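Local coordinates for uncharacterized protein (PDB 4R7F), which is of unknown function but combines immunoglobulin-like beta-sandwich domains, one related to a type 9 secretion system plug protein domain, and binds magnesium, at residues V141-S149 / Q161-F172; I217-R225 / I363-Y374. All coordinates share one frame; numbering follows the deposited sequence. Where two conformers were deposited one is given.

Contact 1 (V141-S149 / Q161-F172). With GOL (glycerol), chain B.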
# COMPACT_ATOMS: atom_id res chain seq x y z
N VAL A 141 18.29 -8.36 10.35
CA VAL A 141 18.31 -8.96 11.67
C VAL A 141 17.51 -8.19 12.72
O VAL A 141 17.40 -8.63 13.85
CB VAL A 141 19.76 -9.18 12.14
CG1 VAL A 141 20.43 -10.23 11.26
CG2 VAL A 141 20.55 -7.86 12.17
N VAL A 142 16.97 -7.02 12.36
CA VAL A 142 16.04 -6.35 13.22
C VAL A 142 14.78 -6.00 12.40
O VAL A 142 14.82 -5.93 11.18
CB VAL A 142 16.66 -5.08 13.84
CG1 VAL A 142 17.95 -5.40 14.56
CG2 VAL A 142 16.89 -4.01 12.78
N ASN A 143 13.68 -5.80 13.10
CA ASN A 143 12.37 -5.50 12.52
C ASN A 143 12.09 -4.04 12.88
O ASN A 143 12.47 -3.59 13.97
CB ASN A 143 11.33 -6.53 13.06
CG ASN A 143 9.91 -6.01 13.14
OD1 ASN A 143 9.54 -5.38 14.13
ND2 ASN A 143 9.09 -6.30 12.13
N ILE A 144 11.48 -3.28 11.98
CA ILE A 144 11.18 -1.89 12.24
C ILE A 144 9.68 -1.69 12.17
O ILE A 144 9.08 -1.95 11.13
CB ILE A 144 11.86 -0.98 11.20
CG1 ILE A 144 13.38 -1.17 11.20
CG2 ILE A 144 11.51 0.47 11.48
CD1 ILE A 144 14.09 -0.43 10.06
N SER A 145 9.07 -1.26 13.28
CA SER A 145 7.65 -0.88 13.31
C SER A 145 7.56 0.62 13.18
O SER A 145 8.16 1.32 13.97
CB SER A 145 7.00 -1.32 14.62
OG SER A 145 7.01 -2.72 14.75
N ALA A 146 6.78 1.10 12.21
CA ALA A 146 6.76 2.53 11.87
C ALA A 146 5.36 3.06 11.59
O ALA A 146 4.44 2.30 11.34
CB ALA A 146 7.67 2.80 10.68
N SER A 147 5.19 4.37 11.73
CA SER A 147 3.97 5.03 11.29
C SER A 147 4.28 6.43 10.75
O SER A 147 5.31 6.98 11.07
CB SER A 147 2.94 5.11 12.43
OG SER A 147 3.36 6.00 13.45
N VAL A 148 3.37 6.96 9.92
CA VAL A 148 3.43 8.33 9.44
C VAL A 148 2.11 8.96 9.78
O VAL A 148 1.06 8.38 9.46
CB VAL A 148 3.59 8.39 7.90
CG1 VAL A 148 3.97 9.80 7.48
CG2 VAL A 148 4.69 7.48 7.46
N SER A 149 2.14 10.13 10.41
CA SER A 149 0.93 10.84 10.72
C SER A 149 1.02 12.31 10.37
O SER A 149 2.03 12.94 10.58
CB SER A 149 0.60 10.69 12.20
OG SER A 149 -0.49 11.54 12.55
N GLN A 161 4.04 15.98 7.96
CA GLN A 161 3.94 14.58 8.26
C GLN A 161 5.06 14.23 9.22
O GLN A 161 6.17 14.70 9.08
CB GLN A 161 4.02 13.74 6.98
CG GLN A 161 2.65 13.56 6.37
CD GLN A 161 2.63 13.07 4.95
OE1 GLN A 161 3.59 12.48 4.41
NE2 GLN A 161 1.52 13.29 4.32
N GLN A 162 4.79 13.37 10.19
CA GLN A 162 5.82 12.93 11.11
C GLN A 162 5.94 11.42 11.09
O GLN A 162 4.96 10.70 11.18
CB GLN A 162 5.47 13.42 12.51
CG GLN A 162 6.37 12.90 13.62
CD GLN A 162 6.35 13.82 14.86
OE1 GLN A 162 5.46 14.65 15.03
NE2 GLN A 162 7.38 13.71 15.70
N VAL A 163 7.18 10.97 10.98
CA VAL A 163 7.54 9.55 11.04
C VAL A 163 7.95 9.14 12.45
O VAL A 163 8.70 9.84 13.13
CB VAL A 163 8.76 9.28 10.17
CG1 VAL A 163 9.13 7.81 10.22
CG2 VAL A 163 8.47 9.72 8.73
N SER A 164 7.47 7.98 12.85
CA SER A 164 7.66 7.47 14.20
C SER A 164 8.09 6.04 13.96
O SER A 164 7.49 5.37 13.11
CB SER A 164 6.34 7.50 15.00
OG SER A 164 5.74 8.80 15.12
N PHE A 165 9.13 5.58 14.64
CA PHE A 165 9.49 4.16 14.51
C PHE A 165 10.21 3.57 15.70
O PHE A 165 10.79 4.29 16.49
CB PHE A 165 10.27 3.89 13.21
CG PHE A 165 11.69 4.39 13.21
CD1 PHE A 165 11.99 5.69 12.84
CD2 PHE A 165 12.73 3.55 13.56
CE1 PHE A 165 13.31 6.14 12.82
CE2 PHE A 165 14.04 4.00 13.58
CZ PHE A 165 14.33 5.29 13.19
N ASN A 166 10.18 2.24 15.78
CA ASN A 166 10.87 1.47 16.83
C ASN A 166 11.64 0.39 16.16
O ASN A 166 11.15 -0.21 15.22
CB ASN A 166 9.90 0.81 17.81
CG ASN A 166 8.94 1.82 18.42
OD1 ASN A 166 9.26 2.46 19.40
ND2 ASN A 166 7.78 1.98 17.79
N ILE A 167 12.84 0.14 16.66
CA ILE A 167 13.63 -0.94 16.19
C ILE A 167 13.44 -2.04 17.19
O ILE A 167 13.77 -1.87 18.34
CB ILE A 167 15.11 -0.55 16.13
CG1 ILE A 167 15.29 0.62 15.17
CG2 ILE A 167 15.94 -1.75 15.72
CD1 ILE A 167 16.70 1.17 15.16
N ASN A 168 12.89 -3.15 16.72
CA ASN A 168 12.70 -4.35 17.50
C ASN A 168 13.84 -5.35 17.29
O ASN A 168 13.95 -5.94 16.25
CB ASN A 168 11.35 -4.96 17.09
CG ASN A 168 10.19 -3.97 17.24
OD1 ASN A 168 10.09 -3.25 18.23
ND2 ASN A 168 9.32 -3.94 16.26
N ASN A 169 14.68 -5.51 18.32
CA ASN A 169 15.93 -6.23 18.24
C ASN A 169 16.14 -7.31 19.29
O ASN A 169 17.28 -7.55 19.70
CB ASN A 169 17.14 -5.25 18.28
CG ASN A 169 17.31 -4.56 19.63
OD1 ASN A 169 16.35 -4.31 20.34
ND2 ASN A 169 18.53 -4.31 19.99
N LYS A 170 15.08 -8.02 19.65
CA LYS A 170 15.17 -9.14 20.59
C LYS A 170 16.21 -10.18 20.12
O LYS A 170 16.96 -10.72 20.93
CB LYS A 170 13.80 -9.82 20.79
CG LYS A 170 13.86 -11.00 21.75
CD LYS A 170 12.51 -11.58 22.17
CE LYS A 170 11.72 -12.17 21.00
NZ LYS A 170 12.35 -13.24 20.17
N ASN A 171 16.23 -10.45 18.82
CA ASN A 171 17.13 -11.41 18.25
C ASN A 171 18.42 -10.81 17.70
O ASN A 171 19.20 -11.52 17.11
CB ASN A 171 16.41 -12.23 17.18
CG ASN A 171 15.28 -13.08 17.76
OD1 ASN A 171 15.29 -13.37 18.95
ND2 ASN A 171 14.31 -13.46 16.93
N PHE A 172 18.66 -9.52 17.93
CA PHE A 172 19.95 -8.93 17.57
C PHE A 172 20.30 -7.86 18.59
O PHE A 172 20.27 -6.68 18.30
CB PHE A 172 19.93 -8.38 16.14
CG PHE A 172 21.29 -8.08 15.58
CD1 PHE A 172 22.08 -9.11 15.06
CD2 PHE A 172 21.81 -6.78 15.61
CE1 PHE A 172 23.34 -8.84 14.56
CE2 PHE A 172 23.07 -6.52 15.11
CZ PHE A 172 23.84 -7.55 14.59
C1 GOL B . 14.68 -9.36 15.18
O1 GOL B . 15.65 -8.83 16.15
C2 GOL B . 13.48 -10.05 15.86
O2 GOL B . 13.05 -9.18 16.88
C3 GOL B . 12.25 -10.35 14.99
O3 GOL B . 11.45 -11.39 15.60
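From the N143/N168 pair to S149/Q162, strands 143-149 and 161-168 run antiparallel, their axes approaching to 4.6 Å at an angle of 165°. Hydrogen-bonded pairs, S145/N166 and S147/S164 among them, alternate with the non-hydrogen-bonded pairs I144/I167, A146/F165 and V148/V163; the two kinds face opposite sides of the sheet, and the sequence places polar residues on one and apolar on the other. In one of two modelled conformers of N143, OD1 takes an almost straight bond from N168 ND2 at 2.6 Å, the two amides nearly coplanar; N168 OD1 turns to Q207. On the apolar face the small A146 sets its CB 3.8 Å from F165 CB, while I144 CG2 touches F165 CD2 at 3.9 Å. Beyond the strands a type I turn, N169 to F172, brings F172 round. Its CG lies opposite the backbone N (chi1 -165°), and the ring receives V141 CG2 over one face, 3.5 Å from the centroid, in a CH-pi contact. Short hydroxyls suit the polar face: in one of two S145 conformers, S145 and S147 bond S147 and S145 of the second subunit, which A146 also meets through backbone bonds. This beta hairpin, with 143-149 outermost in its sheet within the chain, packs its apolar face on strands 373-380 and 389-397, as in an immunoglobulin-like sandwich.

Contact 2 (I217-R225 / I363-Y374); sequences IFPAGNEYR and IEGNYYQTQNEY. With MG (magnesium ion), chain G.
The carbonyl oxygen of G221 takes Y367 N in its plane at 2.9 Å. T370 OG1 stands 2.9 Å from the same G221 O, though its single proton could serve Y367 O instead. Just before this, A220 O accepts N372 ND2, and N366 OD1, which also bonds T360, receives G221 N. N222 works with both ends of its amide: with CG swung away from the backbone N (chi1 -157°), ND2 meets E364 O at 2.9 Å in the carbonyl plane, and OD1 accepts E223 N at 2.7 Å. A leucine here would probably leave the E364 carbonyl without this donor and let the backbone before E223 shift. E223 divides its carboxylate: OE1 binds magnesium at 2.4 Å, while OE2 accepts Q371 N at 2.8 Å and Y264 OH. Q371 O, D269, D271 and a water that also bonds N222 O and N372 OD1 share the ion. Farther along, R225 NE reaches the syn lone pair of E364 OE2 at 2.8 Å, almost straight (175°), in a salt bridge; E364 has a second partner in R259. At the other end F218 lays a ring face under Y374 CE2, the planes inclined by 55°. The contact joins the end of strand 207-219 to the start of strand 373-380, and at its R225 end lies against strand 342-352, where Y346 and Y348 touch R225.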
# COMPACT_ATOMS: atom_id res chain seq x y z
N ILE A 217 10.01 15.21 11.40
CA ILE A 217 8.87 15.91 10.87
C ILE A 217 9.25 16.52 9.53
O ILE A 217 10.16 17.33 9.43
CB ILE A 217 8.38 17.01 11.82
CG1 ILE A 217 7.98 16.40 13.16
CG2 ILE A 217 7.17 17.70 11.22
CD1 ILE A 217 7.45 17.40 14.17
N PHE A 218 8.55 16.12 8.49
CA PHE A 218 8.85 16.48 7.12
C PHE A 218 7.75 17.36 6.62
O PHE A 218 6.61 17.18 7.02
CB PHE A 218 8.83 15.25 6.27
CG PHE A 218 10.00 14.38 6.44
CD1 PHE A 218 10.03 13.41 7.43
CD2 PHE A 218 11.06 14.46 5.56
CE1 PHE A 218 11.11 12.57 7.59
CE2 PHE A 218 12.17 13.64 5.72
CZ PHE A 218 12.19 12.69 6.74
N PRO A 219 8.05 18.27 5.68
CA PRO A 219 6.88 18.91 5.03
C PRO A 219 6.13 17.90 4.17
O PRO A 219 6.74 17.00 3.57
CB PRO A 219 7.51 20.00 4.17
CG PRO A 219 8.94 19.58 4.02
CD PRO A 219 9.32 18.87 5.27
N ALA A 220 4.81 18.02 4.14
CA ALA A 220 3.97 16.98 3.58
C ALA A 220 3.95 16.96 2.08
O ALA A 220 3.68 15.91 1.46
CB ALA A 220 2.56 17.06 4.14
N GLY A 221 4.22 18.10 1.45
CA GLY A 221 4.18 18.17 -0.02
C GLY A 221 2.81 17.87 -0.57
O GLY A 221 1.78 18.08 0.10
N ASN A 222 2.81 17.36 -1.80
CA ASN A 222 1.63 17.20 -2.61
C ASN A 222 1.85 15.96 -3.47
O ASN A 222 2.98 15.45 -3.58
CB ASN A 222 1.43 18.42 -3.51
CG ASN A 222 -0.03 18.59 -3.98
OD1 ASN A 222 -0.82 17.67 -3.90
ND2 ASN A 222 -0.36 19.77 -4.45
N GLU A 223 0.77 15.46 -4.07
CA GLU A 223 0.90 14.38 -5.05
C GLU A 223 1.63 14.96 -6.23
O GLU A 223 1.45 16.13 -6.59
CB GLU A 223 -0.44 13.76 -5.48
CG GLU A 223 -1.38 13.33 -4.32
CD GLU A 223 -0.80 12.30 -3.34
OE1 GLU A 223 0.28 11.68 -3.58
OE2 GLU A 223 -1.44 12.12 -2.28
N TYR A 224 2.50 14.13 -6.79
CA TYR A 224 3.32 14.56 -7.89
C TYR A 224 2.40 14.80 -9.07
O TYR A 224 1.30 14.21 -9.19
CB TYR A 224 4.38 13.49 -8.25
CG TYR A 224 5.55 13.40 -7.29
CD1 TYR A 224 5.39 12.96 -6.01
CD2 TYR A 224 6.85 13.75 -7.69
CE1 TYR A 224 6.46 12.89 -5.13
CE2 TYR A 224 7.91 13.69 -6.83
CZ TYR A 224 7.72 13.24 -5.54
OH TYR A 224 8.77 13.16 -4.65
N ARG A 225 2.88 15.70 -9.91
CA ARG A 225 2.27 15.97 -11.19
C ARG A 225 2.54 14.81 -12.12
O ARG A 225 3.60 14.15 -12.02
CB ARG A 225 2.88 17.24 -11.80
CG ARG A 225 2.59 18.52 -11.03
CD ARG A 225 3.56 19.62 -11.44
NE ARG A 225 3.57 20.74 -10.53
CZ ARG A 225 2.73 21.76 -10.58
NH1 ARG A 225 1.76 21.83 -11.49
NH2 ARG A 225 2.86 22.73 -9.70
N ILE A 363 5.89 25.93 -4.45
CA ILE A 363 5.19 25.66 -5.72
C ILE A 363 4.15 24.51 -5.67
O ILE A 363 3.11 24.57 -6.33
CB ILE A 363 6.25 25.35 -6.78
CG1 ILE A 363 7.15 26.58 -6.92
CG2 ILE A 363 5.61 24.93 -8.10
CD1 ILE A 363 8.52 26.29 -7.45
N GLU A 364 4.46 23.47 -4.90
CA GLU A 364 3.62 22.30 -4.87
C GLU A 364 2.64 22.35 -3.72
O GLU A 364 1.57 21.77 -3.79
CB GLU A 364 4.46 21.02 -4.82
CG GLU A 364 5.38 20.86 -6.01
CD GLU A 364 4.70 20.89 -7.37
OE1 GLU A 364 3.44 21.00 -7.47
OE2 GLU A 364 5.43 20.80 -8.39
N GLY A 365 3.00 23.09 -2.68
CA GLY A 365 2.22 23.18 -1.46
C GLY A 365 2.51 22.02 -0.51
O GLY A 365 3.14 21.02 -0.90
N ASN A 366 2.04 22.15 0.73
CA ASN A 366 2.25 21.15 1.75
C ASN A 366 0.88 20.83 2.37
O ASN A 366 0.29 21.65 3.06
CB ASN A 366 3.24 21.66 2.82
CG ASN A 366 4.68 21.61 2.36
OD1 ASN A 366 5.09 20.73 1.58
ND2 ASN A 366 5.49 22.58 2.83
N TYR A 367 0.43 19.61 2.14
CA TYR A 367 -0.89 19.17 2.52
C TYR A 367 -0.71 17.89 3.27
O TYR A 367 -0.15 16.94 2.72
CB TYR A 367 -1.69 18.90 1.24
CG TYR A 367 -1.91 20.14 0.38
CD1 TYR A 367 -2.94 21.01 0.65
CD2 TYR A 367 -1.09 20.43 -0.70
CE1 TYR A 367 -3.16 22.14 -0.12
CE2 TYR A 367 -1.31 21.54 -1.49
CZ TYR A 367 -2.35 22.41 -1.18
OH TYR A 367 -2.60 23.55 -1.92
N TYR A 368 -1.20 17.86 4.51
CA TYR A 368 -0.98 16.70 5.40
C TYR A 368 -1.53 15.38 4.85
O TYR A 368 -1.00 14.34 5.19
CB TYR A 368 -1.55 16.91 6.81
CG TYR A 368 -3.04 16.71 6.87
CD1 TYR A 368 -3.91 17.72 6.46
CD2 TYR A 368 -3.58 15.48 7.29
CE1 TYR A 368 -5.27 17.53 6.47
CE2 TYR A 368 -4.95 15.27 7.29
CZ TYR A 368 -5.78 16.32 6.91
OH TYR A 368 -7.12 16.16 6.91
N GLN A 369 -2.57 15.45 4.02
CA GLN A 369 -3.20 14.25 3.46
C GLN A 369 -2.32 13.51 2.47
O GLN A 369 -2.60 12.36 2.16
CB GLN A 369 -4.51 14.57 2.69
CG GLN A 369 -5.58 15.41 3.38
CD GLN A 369 -5.41 16.92 3.22
OE1 GLN A 369 -4.30 17.47 3.08
NE2 GLN A 369 -6.53 17.61 3.25
N THR A 370 -1.32 14.20 1.90
CA THR A 370 -0.56 13.68 0.77
C THR A 370 0.03 12.29 1.06
O THR A 370 0.63 12.04 2.12
CB THR A 370 0.58 14.68 0.39
OG1 THR A 370 -0.03 15.87 -0.09
CG2 THR A 370 1.51 14.11 -0.69
N GLN A 371 -0.16 11.38 0.13
CA GLN A 371 0.44 10.05 0.20
C GLN A 371 1.92 10.15 -0.16
O GLN A 371 2.28 10.49 -1.31
CB GLN A 371 -0.31 9.07 -0.73
CG GLN A 371 0.29 7.64 -0.78
CD GLN A 371 1.47 7.40 -1.77
OE1 GLN A 371 1.48 7.86 -2.94
NE2 GLN A 371 2.46 6.60 -1.31
N ASN A 372 2.78 9.89 0.82
CA ASN A 372 4.24 9.87 0.60
C ASN A 372 4.78 8.58 1.13
O ASN A 372 4.10 7.88 1.89
CB ASN A 372 4.91 11.02 1.34
CG ASN A 372 4.63 12.36 0.71
OD1 ASN A 372 4.83 12.57 -0.50
ND2 ASN A 372 4.14 13.27 1.50
N GLU A 373 5.99 8.24 0.74
CA GLU A 373 6.66 7.08 1.33
C GLU A 373 7.92 7.52 2.05
O GLU A 373 8.51 8.52 1.70
CB GLU A 373 7.00 6.06 0.26
CG GLU A 373 8.08 6.49 -0.71
CD GLU A 373 8.15 5.56 -1.90
OE1 GLU A 373 7.18 5.56 -2.70
OE2 GLU A 373 9.13 4.84 -2.02
N TYR A 374 8.32 6.75 3.06
CA TYR A 374 9.49 7.04 3.85
C TYR A 374 10.25 5.76 4.04
O TYR A 374 9.68 4.80 4.52
CB TYR A 374 9.10 7.58 5.22
CG TYR A 374 8.34 8.85 5.10
CD1 TYR A 374 6.98 8.86 4.90
CD2 TYR A 374 8.99 10.06 5.13
CE1 TYR A 374 6.28 10.05 4.77
CE2 TYR A 374 8.29 11.26 5.03
CZ TYR A 374 6.94 11.26 4.83
OH TYR A 374 6.27 12.48 4.65
MG MG G . 2.40 10.66 -3.45
O HOH W 1 3.51 12.71 -2.95

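Along the chain the two contacts come in series. Contact 1 is local, closing an 11-residue loop into a hairpin soon after strand 129-138. Contact 2 opens on the last residues of strand 207-219, the neighbour of the second hairpin strand, and closes a loop of 137 residues that runs from the rest of strand 225-228 through strand 342-352. They neither nest nor cross, yet they meet: Q161, at the start of the second hairpin strand, bonds Y374 OH and T370 O, while V148 packs on Y374. The hairpin's sheet leads, through the end of strand 207-219, into the loop that carries E223 of the magnesium site, and strand 373-380 then returns across the hairpin's apolar face.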